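Local coordinates for protein Methylcobalamin\: coenzyme M methyltransferase (Methanosarcina mazei, PDB 4AY7) that probably transfers the methyl group of a methylated corrinoid to coenzyme M in methanogenesis, using a zinc ion held in a TIM barrel, at residues 157-162 with 209-214; 39-44 with 67-72. One frame throughout, in Å; residues are numbered along the deposited sequence.

From the N terminus, the chain first comes back on itself at interaction 2, where residues 39-44, a loop running into helix 42-48, meet residues 67-72 in the C-terminal part of helix 59-71. The short loop so closed is mostly helical and ends before strand 78-80 opens the parallel sheet. Interaction 1 then closes a separate loop, from residues 157-162 after strand 150-155 to residues 209-214 after strand 206-210, thus joining neighbouring strand ends of the barrel. The two loops follow in series, neither enclosing nor crossing the other, and their centres lie about 26 Å apart. Interaction 1 sits beside the zinc site, whereas interaction 2 adjoins Gln38, a residue that binds coenzyme M.

Interaction 1: residues 157-162 with 209-214; sequences PVTVAS and IADPVA
Ile209, near the end of strand 206-210, lays its CD1 methyl against Pro157 CD at 3.8 Å, an apolar touch between strand and helix; Leu232 of helix 221-238 touches both side chains. Asp211 follows, its carboxylate facing the first turn of helix 157-165. Asp211 OD2 takes Val158 N at 2.9 Å through its syn lone pair. Asp211 OD1 takes Thr159 N on its syn lone pair and the hydroxyl Thr159 OG1 on its anti lone pair, each at 2.6 Å. Three donors thus hold the buried group, and the N-terminal end of the helix dipole probably favours its negative charge. This is a TIM-barrel junction: strands 150-155 and 206-210 are parallel neighbours, and the loop after the second reaches the helix after the first. Pro212, whose CD lies 3.5 Å from Thr159 OG1, also touches the zinc ligand Cys248. Val213 N donates to Thr159 OG1 at 3.1 Å (161°), while the hydroxyl proton goes to Asp211 OD1; chi1 of -64° puts OG1 beside its own backbone N, letting both reach that carboxylate oxygen. Branched Val213 covers Ser162 CB, and its CG1 meets Val158 CG1 at 3.9 Å. Ala214 CB, small enough to fit close, rests near Val158 CG2 at 4.1 Å.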
loop_
_atom_site.group_PDB
_atom_site.type_symbol
_atom_site.label_atom_id
_atom_site.label_comp_id
_atom_site.label_asym_id
_atom_site.label_seq_id
_atom_site.Cartn_x
_atom_site.Cartn_y
_atom_site.Cartn_z
ATOM N N PRO A 157 2.598 -0.528 -10.470
ATOM C CA PRO A 157 3.277 -0.786 -11.729
ATOM C C PRO A 157 4.330 0.231 -12.105
ATOM O O PRO A 157 5.318 -0.133 -12.767
ATOM C CB PRO A 157 2.173 -0.835 -12.754
ATOM C CG PRO A 157 0.933 -0.352 -12.110
ATOM C CD PRO A 157 1.132 -0.415 -10.621
ATOM N N VAL A 158 4.212 1.468 -11.662
ATOM C CA VAL A 158 5.225 2.431 -12.035
ATOM C C VAL A 158 6.543 2.024 -11.337
ATOM O O VAL A 158 7.624 1.981 -11.925
ATOM C CB VAL A 158 4.821 3.854 -11.737
ATOM C CG1 VAL A 158 5.895 4.864 -12.145
ATOM C CG2 VAL A 158 3.484 4.140 -12.438
ATOM N N THR A 159 6.451 1.757 -10.036
ATOM C CA THR A 159 7.615 1.366 -9.262
ATOM C C THR A 159 8.203 0.031 -9.736
ATOM O O THR A 159 9.423 -0.103 -9.781
ATOM C CB THR A 159 7.194 1.405 -7.784
ATOM O OG1 THR A 159 6.873 2.774 -7.481
ATOM C CG2 THR A 159 8.316 0.925 -6.794
ATOM N N VAL A 160 7.342 -0.910 -10.159
ATOM C CA VAL A 160 7.810 -2.184 -10.701
ATOM C C VAL A 160 8.563 -1.942 -11.999
ATOM O O VAL A 160 9.639 -2.509 -12.168
ATOM C CB VAL A 160 6.649 -3.178 -11.008
ATOM C CG1 VAL A 160 7.153 -4.341 -11.831
ATOM C CG2 VAL A 160 5.982 -3.622 -9.709
ATOM N N ALA A 161 8.075 -1.057 -12.869
ATOM C CA ALA A 161 8.764 -0.806 -14.119
ATOM C C ALA A 161 10.136 -0.198 -13.838
ATOM O O ALA A 161 11.136 -0.575 -14.438
ATOM C CB ALA A 161 7.973 0.149 -14.991
ATOM N N SER A 162 10.154 0.759 -12.927
ATOM C CA SER A 162 11.366 1.460 -12.528
ATOM C C SER A 162 12.402 0.516 -11.938
ATOM O O SER A 162 13.626 0.634 -12.228
ATOM C CB SER A 162 11.011 2.518 -11.494
ATOM O OG SER A 162 12.150 3.281 -11.201
ATOM N N ILE A 209 -1.893 -0.642 -3.574
ATOM C CA ILE A 209 -0.609 -0.519 -4.175
ATOM C C ILE A 209 0.076 0.742 -3.718
ATOM O O ILE A 209 -0.546 1.781 -3.546
ATOM C CB ILE A 209 -0.650 -0.614 -5.698
ATOM C CG1 ILE A 209 -1.257 0.614 -6.330
ATOM C CG2 ILE A 209 -1.359 -1.925 -6.141
ATOM C CD1 ILE A 209 -1.288 0.584 -7.854
ATOM N N ALA A 210 1.364 0.651 -3.532
ATOM C CA ALA A 210 2.162 1.782 -3.164
ATOM C C ALA A 210 3.051 2.074 -4.335
ATOM O O ALA A 210 3.831 1.218 -4.744
ATOM C CB ALA A 210 2.938 1.511 -1.878
ATOM N N ASP A 211 2.968 3.259 -4.909
ATOM C CA ASP A 211 3.686 3.533 -6.076
ATOM C C ASP A 211 4.496 4.802 -5.970
ATOM O O ASP A 211 4.219 5.767 -6.643
ATOM C CB ASP A 211 2.708 3.584 -7.279
ATOM C CG ASP A 211 3.294 2.940 -8.568
ATOM O OD1 ASP A 211 4.538 2.888 -8.648
ATOM O OD2 ASP A 211 2.517 2.545 -9.516
ATOM N N PRO A 212 5.529 4.795 -5.151
ATOM C CA PRO A 212 6.278 6.027 -4.934
ATOM C C PRO A 212 6.937 6.650 -6.163
ATOM O O PRO A 212 7.102 7.845 -6.182
ATOM C CB PRO A 212 7.316 5.610 -3.911
ATOM C CG PRO A 212 7.464 4.136 -4.093
ATOM C CD PRO A 212 6.008 3.753 -4.259
ATOM N N VAL A 213 7.384 5.863 -7.145
ATOM C CA VAL A 213 7.991 6.414 -8.371
ATOM C C VAL A 213 6.999 7.352 -9.137
ATOM O O VAL A 213 7.426 8.223 -9.873
ATOM C CB VAL A 213 8.641 5.269 -9.236
ATOM C CG1 VAL A 213 9.306 5.802 -10.519
ATOM C CG2 VAL A 213 9.754 4.580 -8.418
ATOM N N ALA A 214 5.715 7.135 -8.990
ATOM C CA ALA A 214 4.722 7.970 -9.680
ATOM C C ALA A 214 4.567 9.364 -9.036
ATOM O O ALA A 214 3.876 10.234 -9.588
ATOM C CB ALA A 214 3.393 7.206 -9.754
#

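Interaction 2: residues 39-44 with 67-72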
loop_
_atom_site.group_PDB
_atom_site.type_symbol
_atom_site.label_atom_id
_atom_site.label_comp_id
_atom_site.label_asym_id
_atom_site.label_seq_id
_atom_site.Cartn_x
_atom_site.Cartn_y
_atom_site.Cartn_z
ATOM N N THR A 39 2.360 -2.442 8.268
ATOM C CA THR A 39 2.041 -2.422 9.705
ATOM C C THR A 39 3.074 -3.104 10.656
ATOM O O THR A 39 2.828 -3.294 11.848
ATOM C CB THR A 39 0.696 -3.144 9.865
ATOM O OG1 THR A 39 0.797 -4.476 9.332
ATOM C CG2 THR A 39 -0.417 -2.365 9.101
ATOM N N GLY A 40 4.210 -3.516 10.131
ATOM C CA GLY A 40 5.240 -4.172 10.965
ATOM C C GLY A 40 5.955 -3.189 11.881
ATOM O O GLY A 40 6.523 -2.208 11.396
ATOM N N ILE A 41 5.941 -3.470 13.199
ATOM C CA ILE A 41 6.574 -2.570 14.199
ATOM C C ILE A 41 7.432 -3.415 15.108
ATOM O O ILE A 41 7.071 -4.555 15.422
ATOM C CB ILE A 41 5.562 -1.640 14.920
ATOM C CG1 ILE A 41 4.609 -2.426 15.816
ATOM C CG2 ILE A 41 4.727 -0.860 13.906
ATOM C CD1 ILE A 41 3.710 -1.583 16.705
ATOM N N VAL A 42 8.595 -2.880 15.436
ATOM C CA VAL A 42 9.593 -3.595 16.218
ATOM C C VAL A 42 9.029 -4.065 17.542
ATOM O O VAL A 42 9.384 -5.140 17.971
ATOM C CB VAL A 42 10.879 -2.755 16.418
ATOM C CG1 VAL A 42 11.906 -3.465 17.311
ATOM C CG2 VAL A 42 11.488 -2.392 15.063
ATOM N N GLU A 43 8.201 -3.264 18.210
ATOM C CA GLU A 43 7.597 -3.659 19.512
ATOM C C GLU A 43 6.883 -5.016 19.360
ATOM O O GLU A 43 7.032 -5.912 20.219
ATOM C CB GLU A 43 6.661 -2.604 20.080
ATOM C CG GLU A 43 5.952 -3.032 21.393
ATOM C CD GLU A 43 5.243 -1.902 22.188
ATOM O OE1 GLU A 43 5.279 -0.682 21.815
ATOM O OE2 GLU A 43 4.650 -2.270 23.249
ATOM N N LEU A 44 6.165 -5.191 18.263
ATOM C CA LEU A 44 5.366 -6.408 18.030
ATOM C C LEU A 44 6.286 -7.534 17.515
ATOM O O LEU A 44 6.143 -8.707 17.932
ATOM C CB LEU A 44 4.175 -6.145 17.101
ATOM C CG LEU A 44 3.090 -5.302 17.793
ATOM C CD1 LEU A 44 1.901 -5.116 16.881
ATOM C CD2 LEU A 44 2.698 -5.889 19.173
ATOM N N LEU A 67 -0.967 -10.376 12.203
ATOM C CA LEU A 67 -2.089 -10.576 13.060
ATOM C C LEU A 67 -1.863 -9.792 14.344
ATOM O O LEU A 67 -2.825 -9.343 14.954
ATOM C CB LEU A 67 -2.295 -12.048 13.396
ATOM C CG LEU A 67 -2.955 -12.896 12.314
ATOM C CD1 LEU A 67 -4.487 -12.938 12.384
ATOM C CD2 LEU A 67 -2.587 -12.315 10.970
ATOM N N ALA A 68 -0.596 -9.637 14.737
ATOM C CA ALA A 68 -0.246 -8.997 15.990
ATOM C C ALA A 68 -0.634 -7.534 15.958
ATOM O O ALA A 68 -1.096 -7.032 17.003
ATOM C CB ALA A 68 1.252 -9.203 16.339
ATOM N N ASN A 69 -0.495 -6.858 14.800
ATOM C CA ASN A 69 -0.907 -5.461 14.669
ATOM C C ASN A 69 -2.365 -5.360 14.192
ATOM O O ASN A 69 -2.749 -4.389 13.459
ATOM C CB ASN A 69 0.021 -4.628 13.728
ATOM C CG ASN A 69 -0.100 -3.114 13.989
ATOM O OD1 ASN A 69 -0.987 -2.702 14.757
ATOM N ND2 ASN A 69 0.787 -2.292 13.406
ATOM N N HIS A 70 -3.121 -6.406 14.539
ATOM C CA HIS A 70 -4.556 -6.437 14.439
ATOM C C HIS A 70 -5.084 -6.756 15.814
ATOM O O HIS A 70 -5.917 -6.041 16.369
ATOM C CB HIS A 70 -5.007 -7.483 13.408
ATOM C CG HIS A 70 -6.449 -7.815 13.501
ATOM N ND1 HIS A 70 -7.411 -6.875 13.362
ATOM C CD2 HIS A 70 -7.094 -9.009 13.772
ATOM C CE1 HIS A 70 -8.626 -7.443 13.537
ATOM N NE2 HIS A 70 -8.434 -8.754 13.783
ATOM N N GLU A 71 -4.604 -7.846 16.363
ATOM C CA GLU A 71 -5.101 -8.332 17.634
ATOM C C GLU A 71 -4.654 -7.471 18.854
ATOM O O GLU A 71 -5.442 -7.255 19.743
ATOM C CB GLU A 71 -4.841 -9.853 17.752
ATOM C CG GLU A 71 -5.738 -10.593 16.728
ATOM C CD GLU A 71 -5.666 -12.131 16.738
ATOM O OE1 GLU A 71 -5.011 -12.710 17.636
ATOM O OE2 GLU A 71 -6.290 -12.764 15.830
ATOM N N LEU A 72 -3.445 -6.919 18.836
ATOM C CA LEU A 72 -2.977 -6.048 19.896
ATOM C C LEU A 72 -3.270 -4.545 19.673
ATOM O O LEU A 72 -3.344 -3.759 20.650
ATOM C CB LEU A 72 -1.479 -6.293 20.152
ATOM C CG LEU A 72 -1.202 -7.643 20.797
ATOM C CD1 LEU A 72 0.270 -7.994 20.741
ATOM C CD2 LEU A 72 -1.706 -7.622 22.242
#
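Thr39 O receives the side-chain amide of Asn69 through ND2 at 2.8 Å, an almost straight bond (174°) that lies in the carbonyl plane and falls on a lone pair. The oxygen is also nearly in the amide plane of Asn69, so the flat group points an N-H at it. With CG anti to the backbone N (chi1 -159°), the amide reaches across from helix 59-71 to the loop, and its other end, OD1, is bonded to Ser73 OG; asparagine suits the place by offering both a donor and an acceptor. Replacing it with a leucine would probably leave Thr39 O without this donor and Ser73 OG without the Asn69 OD1 bond, so the loop after Gln38, which binds coenzyme M, would be held less firmly. The contact joins two helices preceding strand 78-80 of the TIM barrel, with Ile41 as N-cap of helix 42-48. Leu44 fills the apolar part: its CD1 methyl rests on Asn69 CA at 3.6 Å and comes within 4.2 Å of Ala68 CB, where a short side chain lets the leucine approach. Leu44 CD2 meets Leu72 CD1 at 3.6 Å, the two leucines lying side by side in opposing senses, while Leu333 of helix 333-346 touches both.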